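Local coordinates for protein manganese-containing pseudocatalase (Thermus thermophilus, PDB 2V8T) that probably breaks hydrogen peroxide down into water and oxygen, using a pair of manganese ions held within each subunit, at residues A64-A67 / T68-G72; T39-N42 / Y43-S47; G179-L182 / V183-G186. All coordinates share one frame; numbering follows the deposited sequence.

Contact 1: A64-A67 / T68-G72; sequences ANIA and TEELG. With MN (manganese (II) ion), chain D; MN (manganese (II) ion), chain C.
From A64 to G72 the backbone is continuous α-helix, with E69 N donating to N65 O (3.1 Å) and E70 N to I66 O, while the corresponding bonds of T68 and L71 are weak. These residues belong to helix 57-85 of a ferritin-like helical bundle, and they illustrate a recurrent solution of dinuclear metalloproteins: one glutamate carboxylate spans two metals. E70 provides the bridge. Its OE1 lies 2.1 Å from the chain C manganese, and its OE2 is at the same 2.1 Å from the chain D manganese. A bend at chi2 (-64°) brings the carboxylate to the ions, and in the same curl CG settles 3.3 Å from the I66 carbonyl oxygen. I66 runs alongside, its CG2 branch reaching to 3.9 Å from E70 OE2, so that an apolar methyl flanks the metal-bound oxygen. Two metal bonds, one from each oxygen, restrict rotation of the carboxylate. Water 1 bridges the ions as a second link, whereas water 2 binds the chain C manganese. E36 and H73 contribute further ligands to that ion, with E155 and H188 serving the other. The neighbouring E69 acts one shell out. Its chain is extended, and OE1 hydrogen-bonds NE2 of H188, the imidazole nitrogen remote from the metal, which would help to orient that ligand and probably makes the ring more electron-rich. Farther from the ions, the hydroxyl of T68 folds back on its own helix. The A64 carbonyl receives this side-chain bond together with the weak amide bond of the same residue, and R4 of the second subunit adds another weak one. The hydroxyl bond, from T68 OG1 to A64 O, measures 3.0 Å.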
ATOM      1  N   ALA A  64      13.314 -26.379  -2.824  1.00  7.07           N
ATOM      2  CA  ALA A  64      12.123 -26.795  -3.515  1.00  7.07           C
ATOM      3  C   ALA A  64      11.215 -27.629  -2.605  1.00  6.69           C
ATOM      4  O   ALA A  64       9.979 -27.530  -2.662  1.00  7.07           O
ATOM      5  CB  ALA A  64      12.467 -27.557  -4.785  1.00  7.98           C
ATOM      6  N   ASN A  65      11.824 -28.505  -1.810  1.00  6.88           N
ATOM      7  CA  ASN A  65      11.073 -29.388  -0.939  1.00  6.85           C
ATOM      8  C   ASN A  65      10.486 -28.649   0.274  1.00  6.60           C
ATOM      9  O   ASN A  65       9.337 -28.869   0.637  1.00  7.05           O
ATOM     10  CB  ASN A  65      11.959 -30.536  -0.478  1.00  7.62           C
ATOM     11  CG  ASN A  65      11.194 -31.532   0.327  1.00  7.76           C
ATOM     12  OD1 ASN A  65      10.297 -32.215  -0.195  1.00  8.82           O
ATOM     13  ND2 ASN A  65      11.500 -31.631   1.605  1.00  8.54           N
ATOM     14  N   ILE A  66      11.281 -27.778   0.908  1.00  6.88           N
ATOM     15  CA  ILE A  66      10.748 -27.020   2.038  1.00  6.50           C
ATOM     16  C   ILE A  66       9.616 -26.110   1.559  1.00  6.46           C
ATOM     17  O   ILE A  66       8.601 -25.978   2.252  1.00  6.85           O
ATOM     18  CB  ILE A  66      11.843 -26.311   2.829  1.00  6.98           C
ATOM     19  CG1 ILE A  66      12.758 -27.338   3.486  1.00  7.62           C
ATOM     20  CG2 ILE A  66      11.226 -25.384   3.888  1.00  7.56           C
ATOM     21  CD1 ILE A  66      13.974 -26.725   4.202  1.00  9.15           C
ATOM     22  N   ALA A  67       9.728 -25.523   0.355  1.00  6.57           N
ATOM     23  CA  ALA A  67       8.624 -24.739  -0.177  1.00  6.47           C
ATOM     24  C   ALA A  67       7.327 -25.566  -0.160  1.00  6.47           C
ATOM     25  O   ALA A  67       6.244 -25.074   0.158  1.00  7.26           O
ATOM     26  CB  ALA A  67       8.913 -24.300  -1.601  1.00  7.36           C
ATOM     27  N   THR A  68       7.434 -26.830  -0.604  1.00  6.83           N
ATOM     28  CA  THR A  68       6.259 -27.697  -0.665  1.00  6.71           C
ATOM     29  C   THR A  68       5.671 -27.932   0.720  1.00  6.60           C
ATOM     30  O   THR A  68       4.464 -27.935   0.908  1.00  7.14           O
ATOM     31  CB  THR A  68       6.609 -29.012  -1.364  1.00  7.20           C
ATOM     32  OG1 THR A  68       7.247 -28.706  -2.593  1.00  7.47           O
ATOM     33  CG2 THR A  68       5.368 -29.836  -1.631  1.00  7.92           C
ATOM     34  N   GLU A  69       6.548 -28.170   1.721  1.00  6.54           N
ATOM     35  CA  GLU A  69       6.048 -28.330   3.074  1.00  6.50           C
ATOM     36  C   GLU A  69       5.266 -27.065   3.518  1.00  6.34           C
ATOM     37  O   GLU A  69       4.226 -27.165   4.178  1.00  6.53           O
ATOM     38  CB  GLU A  69       7.178 -28.619   4.082  1.00  6.62           C
ATOM     39  CG  GLU A  69       6.572 -28.825   5.457  1.00  6.95           C
ATOM     40  CD  GLU A  69       7.487 -29.291   6.573  1.00  6.53           C
ATOM     41  OE1 GLU A  69       8.707 -29.510   6.352  1.00  7.15           O
ATOM     42  OE2 GLU A  69       6.947 -29.399   7.714  1.00  7.64           O
ATOM     43  N   GLU A  70       5.789 -25.872   3.181  1.00  6.31           N
ATOM     44  CA  GLU A  70       5.118 -24.652   3.638  1.00  6.21           C
ATOM     45  C   GLU A  70       3.731 -24.505   3.048  1.00  6.42           C
ATOM     46  O   GLU A  70       2.873 -23.828   3.670  1.00  6.52           O
ATOM     47  CB  GLU A  70       5.962 -23.407   3.330  1.00  6.52           C
ATOM     48  CG  GLU A  70       7.387 -23.368   3.864  1.00  6.80           C
ATOM     49  CD  GLU A  70       7.579 -23.357   5.381  1.00  7.50           C
ATOM     50  OE1 GLU A  70       6.666 -23.688   6.089  1.00 11.33           O
ATOM     51  OE2 GLU A  70       8.724 -23.106   5.813  1.00  8.94           O
ATOM     52  N   LEU A  71       3.414 -25.124   1.913  1.00  6.38           N
ATOM     53  CA  LEU A  71       2.026 -25.123   1.421  1.00  6.69           C
ATOM     54  C   LEU A  71       1.090 -25.707   2.464  1.00  6.72           C
ATOM     55  O   LEU A  71      -0.026 -25.222   2.685  1.00  7.50           O
ATOM     56  CB  LEU A  71       1.903 -25.930   0.108  1.00  7.10           C
ATOM     57  CG  LEU A  71       2.496 -25.292  -1.132  1.00  7.28           C
ATOM     58  CD1 LEU A  71       2.619 -26.339  -2.250  1.00  8.38           C
ATOM     59  CD2 LEU A  71       1.643 -24.131  -1.600  1.00  8.24           C
ATOM     60  N   GLY A  72       1.486 -26.835   3.062  1.00  6.72           N
ATOM     61  CA  GLY A  72       0.682 -27.429   4.089  1.00  7.27           C
ATOM     62  C   GLY A  72       0.632 -26.620   5.349  1.00  6.70           C
ATOM     63  O   GLY A  72      -0.283 -26.779   6.180  1.00  7.13           O
TER
HETATM   64 MN    MN D1304       9.473 -23.031   7.793  1.00  7.11          MN
HETATM   65 MN    MN C1303       6.187 -23.197   8.120  1.00  7.51          MN
HETATM   66  O   HOH W   1       7.674 -21.801   7.751  0.25  7.17           O
HETATM   67  O   HOH W   2       6.353 -23.255  10.346  0.25 11.64           O

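Contact 2: T39-N42 / Y43-S47; sequences TLMN and YMYQS
T39 and Y43 form the tight part of this contact, one turn apart on helix 36-49 of the ferritin-like bundle. It is a worked example of how a single helix can present a dense face and a more relaxed one, here with both buried. The T39 carbonyl oxygen does double duty. It accepts the Y43 amide at 3.1 Å in a nearly straight bond (169°), and it also sits over one face of the phenol ring, offset toward the rim, with Y43 CG 3.2 Å away. With CG beside its own backbone N (chi1 -51°), the tyrosine swings back along the helix and brings its ring onto that carbonyl. Farther out the two side chains run together, T39 CG2 lying 3.8 Å from Y43 OH. The hydroxyl reaches on to a hydrogen bond with E155, a manganese ligand, which makes Y43 a second-shell partner of the metal site. The amide ends of N42 and Q46 are looser with each other: their planes stand 73° apart, and each end is held by outside partners, N42 by S38 and F139, Q46 by N151 and F139. The apolar side is also relaxed: L40 CD1 and M44 CE lie 4.0 Å apart, though the short SD-CE bond of M44 leaves its methyl position doubtful. Here M41 also approaches Y45 in a Met-aromatic contact, its sulfur near the plane of the ring at the edge. M41 has two deposited conformers, so this pairing is less certain. M41 packs on its counterpart in the second subunit, and S47 OG, besides donating to M44 O, bonds R4 of that chain. The Y45 ring has a firmer neighbour in the M41 carbonyl, whose oxygen lies in the ring plane, 3.3 Å from Y45 CD2.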
ATOM      1  N   THR A  39       7.145 -17.528   4.330  1.00  6.77           N
ATOM      2  CA  THR A  39       8.114 -18.628   4.139  1.00  7.24           C
ATOM      3  C   THR A  39       7.768 -19.420   2.887  1.00  6.95           C
ATOM      4  O   THR A  39       8.643 -19.680   2.048  1.00  7.10           O
ATOM      5  CB  THR A  39       8.242 -19.454   5.404  1.00  7.90           C
ATOM      6  OG1 THR A  39       6.938 -19.874   5.756  1.00  8.44           O
ATOM      7  CG2 THR A  39       8.889 -18.666   6.520  1.00 10.60           C
ATOM      8  N   LEU A  40       6.485 -19.730   2.692  1.00  6.31           N
ATOM      9  CA  LEU A  40       6.042 -20.389   1.469  1.00  6.34           C
ATOM     10  C   LEU A  40       6.536 -19.659   0.252  1.00  6.26           C
ATOM     11  O   LEU A  40       7.151 -20.249  -0.659  1.00  6.62           O
ATOM     12  CB  LEU A  40       4.523 -20.459   1.446  1.00  6.34           C
ATOM     13  CG  LEU A  40       3.922 -20.874   0.116  1.00  6.71           C
ATOM     14  CD1 LEU A  40       4.369 -22.256  -0.318  1.00  7.42           C
ATOM     15  CD2 LEU A  40       2.389 -20.774   0.199  1.00  7.54           C
ATOM     16  N   MET A  41       6.185 -18.366   0.113  1.00  6.17           N
ATOM     17  CA  MET A  41       6.413 -17.707  -1.156  1.00  6.21           C
ATOM     18  C   MET A  41       7.886 -17.387  -1.373  1.00  6.14           C
ATOM     19  O   MET A  41       8.363 -17.387  -2.521  1.00  6.45           O
ATOM     20  CB  MET A  41       5.538 -16.459  -1.222  0.50  6.46           C
ATOM     21  CG  MET A  41       4.022 -16.787  -1.310  0.50  8.30           C
ATOM     22  SD  MET A  41       3.548 -17.317  -3.003  0.50 11.35           S
ATOM     23  CE  MET A  41       2.031 -18.266  -2.754  0.50 12.78           C
ATOM     24  N   ASN A  42       8.637 -17.121  -0.292  1.00  6.20           N
ATOM     25  CA  ASN A  42      10.071 -16.988  -0.433  1.00  6.40           C
ATOM     26  C   ASN A  42      10.676 -18.255  -1.077  1.00  6.19           C
ATOM     27  O   ASN A  42      11.418 -18.177  -2.039  1.00  6.68           O
ATOM     28  CB  ASN A  42      10.751 -16.740   0.944  1.00  6.69           C
ATOM     29  CG  ASN A  42      10.813 -15.250   1.227  1.00  7.21           C
ATOM     30  OD1 ASN A  42      11.732 -14.603   0.774  1.00  8.67           O
ATOM     31  ND2 ASN A  42       9.828 -14.711   1.935  1.00  8.24           N
ATOM     32  N   TYR A  43      10.362 -19.405  -0.462  1.00  6.27           N
ATOM     33  CA  TYR A  43      11.028 -20.633  -0.959  1.00  6.72           C
ATOM     34  C   TYR A  43      10.473 -21.022  -2.307  1.00  6.49           C
ATOM     35  O   TYR A  43      11.216 -21.554  -3.160  1.00  7.05           O
ATOM     36  CB  TYR A  43      10.892 -21.734   0.064  1.00  6.77           C
ATOM     37  CG  TYR A  43      11.310 -21.339   1.450  1.00  6.81           C
ATOM     38  CD1 TYR A  43      12.216 -20.303   1.741  1.00  7.15           C
ATOM     39  CD2 TYR A  43      10.755 -22.004   2.543  1.00  6.67           C
ATOM     40  CE1 TYR A  43      12.470 -19.908   3.031  1.00  7.30           C
ATOM     41  CE2 TYR A  43      11.030 -21.653   3.852  1.00  6.95           C
ATOM     42  CZ  TYR A  43      11.893 -20.569   4.090  1.00  7.14           C
ATOM     43  OH  TYR A  43      12.161 -20.134   5.353  1.00  8.08           O
ATOM     44  N   MET A  44       9.192 -20.782  -2.546  1.00  6.49           N
ATOM     45  CA  MET A  44       8.611 -21.119  -3.835  1.00  6.82           C
ATOM     46  C   MET A  44       9.310 -20.335  -4.929  1.00  6.49           C
ATOM     47  O   MET A  44       9.780 -20.900  -5.929  1.00  6.77           O
ATOM     48  CB  MET A  44       7.130 -20.859  -3.835  1.00  7.53           C
ATOM     49  CG  MET A  44       6.411 -21.454  -4.928  1.00 10.53           C
ATOM     50  SD  MET A  44       6.465 -23.259  -5.022  1.00 12.49           S
ATOM     51  CE  MET A  44       5.624 -23.612  -3.874  1.00 14.38           C
ATOM     52  N   TYR A  45       9.358 -18.988  -4.803  1.00  6.39           N
ATOM     53  CA  TYR A  45       9.986 -18.191  -5.852  1.00  6.63           C
ATOM     54  C   TYR A  45      11.473 -18.457  -5.949  1.00  6.37           C
ATOM     55  O   TYR A  45      12.018 -18.505  -7.053  1.00  6.72           O
ATOM     56  CB  TYR A  45       9.650 -16.713  -5.700  1.00  7.35           C
ATOM     57  CG  TYR A  45       8.281 -16.414  -6.250  1.00  8.49           C
ATOM     58  CD1 TYR A  45       8.096 -15.975  -7.549  1.00 14.41           C
ATOM     59  CD2 TYR A  45       7.127 -16.635  -5.523  1.00  8.24           C
ATOM     60  CE1 TYR A  45       6.859 -15.784  -8.072  1.00 19.01           C
ATOM     61  CE2 TYR A  45       5.842 -16.460  -6.031  1.00  9.81           C
ATOM     62  CZ  TYR A  45       5.748 -16.014  -7.344  1.00 14.27           C
ATOM     63  OH  TYR A  45       4.490 -15.783  -7.892  1.00 18.87           O
ATOM     64  N   GLN A  46      12.177 -18.624  -4.807  1.00  6.46           N
ATOM     65  CA  GLN A  46      13.582 -18.981  -4.917  1.00  6.36           C
ATOM     66  C   GLN A  46      13.749 -20.272  -5.711  1.00  6.68           C
ATOM     67  O   GLN A  46      14.676 -20.431  -6.508  1.00  7.23           O
ATOM     68  CB  GLN A  46      14.228 -19.139  -3.532  1.00  6.70           C
ATOM     69  CG  GLN A  46      14.410 -17.799  -2.829  1.00  6.66           C
ATOM     70  CD  GLN A  46      14.765 -18.002  -1.377  1.00  8.26           C
ATOM     71  OE1 GLN A  46      15.129 -19.110  -0.991  1.00 13.03           O
ATOM     72  NE2 GLN A  46      14.678 -16.965  -0.560  1.00  8.98           N
ATOM     73  N   SER A  47      12.852 -21.262  -5.477  1.00  6.48           N
ATOM     74  CA  SER A  47      12.967 -22.508  -6.195  1.00  6.71           C
ATOM     75  C   SER A  47      12.730 -22.310  -7.689  1.00  6.69           C
ATOM     76  O   SER A  47      13.442 -22.899  -8.521  1.00  7.55           O
ATOM     77  CB  SER A  47      12.060 -23.580  -5.608  1.00  7.16           C
ATOM     78  OG  SER A  47      10.683 -23.468  -5.933  1.00  7.26           O
TER

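Contact 3: G179-L182 / V183-G186; sequences GYLL and VRGG
Y180 meets R184 because its CG stands opposite the backbone N (chi1 -176°), which carries the ring outward and partly toward the C-terminal end of the helix, while the arginine chain folds at chi2 (-48°) and again at chi3 to pass over it. This is an i to i+4 CH-π contact on helix 172-200 of the ferritin-like bundle, and it exemplifies how the methylene part of an arginine can pack on an aromatic face while its charge is used elsewhere. R184 CG sits above the ring, displaced toward the rim, 3.6 Å from Y180 CE2 and 4.0 Å from the ring centroid. CD follows along the same face, 3.7 Å from Y180 CZ. Ring and guanidinium planes remain 29° apart, and the guanidinium is directed to other partners: NE forms a salt bridge with E69, and NH1 bonds the carbonyl of N232. The phenol oxygen is hydrogen-bonded to Q9. L181 crosses R184 at about a right angle, and its CD2 comes to 4.2 Å from R184 CG, a lighter touch than that of the ring. L181 itself packs on H73, a manganese ligand. On the next turn G185 lies about 4 Å, by nearest atoms, from a manganese ion and close to E155, so the backbone here runs directly beside the metal centre. V183 faces helix 219-226 through A221, Y224 and M225, and its CG2 methyl approaches G179 O at 3.4 Å.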
ATOM      1  N   GLY A 179       2.748 -25.398  18.554  1.00  7.02           N
ATOM      2  CA  GLY A 179       3.764 -26.330  19.011  1.00  7.58           C
ATOM      3  C   GLY A 179       4.350 -27.152  17.860  1.00  7.11           C
ATOM      4  O   GLY A 179       5.562 -27.380  17.799  1.00  7.70           O
ATOM      5  N   TYR A 180       3.484 -27.608  16.979  1.00  7.04           N
ATOM      6  CA  TYR A 180       3.941 -28.398  15.828  1.00  7.18           C
ATOM      7  C   TYR A 180       4.841 -27.556  14.921  1.00  6.98           C
ATOM      8  O   TYR A 180       5.924 -27.999  14.501  1.00  7.47           O
ATOM      9  CB  TYR A 180       2.747 -28.972  15.065  1.00  7.59           C
ATOM     10  CG  TYR A 180       3.170 -29.871  13.940  1.00  7.87           C
ATOM     11  CD1 TYR A 180       3.738 -31.104  14.208  1.00  8.96           C
ATOM     12  CD2 TYR A 180       3.034 -29.519  12.616  1.00  8.67           C
ATOM     13  CE1 TYR A 180       4.152 -31.979  13.206  1.00 10.06           C
ATOM     14  CE2 TYR A 180       3.488 -30.414  11.599  1.00  9.62           C
ATOM     15  CZ  TYR A 180       4.014 -31.637  11.935  1.00  9.46           C
ATOM     16  OH  TYR A 180       4.456 -32.475  10.893  1.00 11.42           O
ATOM     17  N   LEU A 181       4.390 -26.344  14.594  1.00  6.90           N
ATOM     18  CA  LEU A 181       5.160 -25.514  13.673  1.00  7.04           C
ATOM     19  C   LEU A 181       6.420 -24.931  14.293  1.00  7.02           C
ATOM     20  O   LEU A 181       7.351 -24.592  13.553  1.00  7.96           O
ATOM     21  CB  LEU A 181       4.273 -24.475  13.024  1.00  7.52           C
ATOM     22  CG  LEU A 181       3.163 -25.053  12.115  1.00  8.02           C
ATOM     23  CD1 LEU A 181       2.441 -23.931  11.376  1.00  9.56           C
ATOM     24  CD2 LEU A 181       3.705 -26.085  11.107  1.00  8.74           C
ATOM     25  N   LEU A 182       6.496 -24.843  15.619  1.00  6.99           N
ATOM     26  CA  LEU A 182       7.792 -24.524  16.259  1.00  7.09           C
ATOM     27  C   LEU A 182       8.790 -25.636  15.962  1.00  7.05           C
ATOM     28  O   LEU A 182       9.980 -25.390  15.696  1.00  7.70           O
ATOM     29  CB  LEU A 182       7.626 -24.369  17.761  1.00  7.53           C
ATOM     30  CG  LEU A 182       6.937 -23.088  18.210  1.00  7.66           C
ATOM     31  CD1 LEU A 182       6.613 -23.178  19.691  1.00  9.47           C
ATOM     32  CD2 LEU A 182       7.794 -21.851  17.887  1.00  8.60           C
ATOM     33  N   VAL A 183       8.339 -26.893  16.029  1.00  6.97           N
ATOM     34  CA  VAL A 183       9.231 -28.017  15.741  1.00  7.09           C
ATOM     35  C   VAL A 183       9.620 -28.025  14.262  1.00  6.98           C
ATOM     36  O   VAL A 183      10.797 -28.173  13.912  1.00  7.54           O
ATOM     37  CB  VAL A 183       8.594 -29.330  16.224  1.00  7.42           C
ATOM     38  CG1 VAL A 183       9.479 -30.515  15.773  1.00  8.75           C
ATOM     39  CG2 VAL A 183       8.439 -29.281  17.734  1.00  8.36           C
ATOM     40  N   ARG A 184       8.633 -27.840  13.363  1.00  6.98           N
ATOM     41  CA  ARG A 184       8.961 -27.818  11.936  1.00  6.80           C
ATOM     42  C   ARG A 184       9.881 -26.656  11.588  1.00  7.14           C
ATOM     43  O   ARG A 184      10.807 -26.800  10.781  1.00  7.64           O
ATOM     44  CB  ARG A 184       7.694 -27.764  11.088  1.00  7.13           C
ATOM     45  CG  ARG A 184       6.728 -28.936  11.314  1.00  7.62           C
ATOM     46  CD  ARG A 184       7.398 -30.292  11.279  1.00  7.68           C
ATOM     47  NE  ARG A 184       8.087 -30.483  10.005  1.00  7.64           N
ATOM     48  CZ  ARG A 184       9.119 -31.291   9.821  1.00  7.33           C
ATOM     49  NH1 ARG A 184       9.591 -32.057  10.795  1.00  8.20           N
ATOM     50  NH2 ARG A 184       9.690 -31.330   8.617  1.00  7.88           N
ATOM     51  N   GLY A 185       9.657 -25.486  12.222  1.00  7.84           N
ATOM     52  CA  GLY A 185      10.529 -24.343  11.943  1.00  8.09           C
ATOM     53  C   GLY A 185      11.905 -24.556  12.473  1.00  7.94           C
ATOM     54  O   GLY A 185      12.892 -24.050  11.925  1.00  9.30           O
ATOM     55  N   GLY A 186      12.042 -25.328  13.562  1.00  8.14           N
ATOM     56  CA  GLY A 186      13.351 -25.721  14.023  1.00  8.17           C
ATOM     57  C   GLY A 186      14.071 -26.568  13.009  1.00  7.52           C
ATOM     58  O   GLY A 186      15.296 -26.403  12.788  1.00  8.01           O
TER

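The three contacts show a dinuclear site assembled from separate bundle helices. Contacts 1 and 2 have centres about 8 Å apart and pack directly: E70 OE2 lies 3.4 Å from Y43 CE2, and L71 CD2 meets L40 CD1 at 3.5 Å. Contact 3, its centre about 14 Å from that of contact 1, is tied to it by charge, with E69 OE2 and R184 NE 2.8 Å apart in a salt bridge. Contacts 2 and 3 do not touch; their nearest atoms are about 8 Å apart. Contact 1 supplies the carboxylate bridge between the manganese ions, while contacts 2 and 3 border the site from neighbouring helices. Contacts 1 and 2 also reach the second subunit.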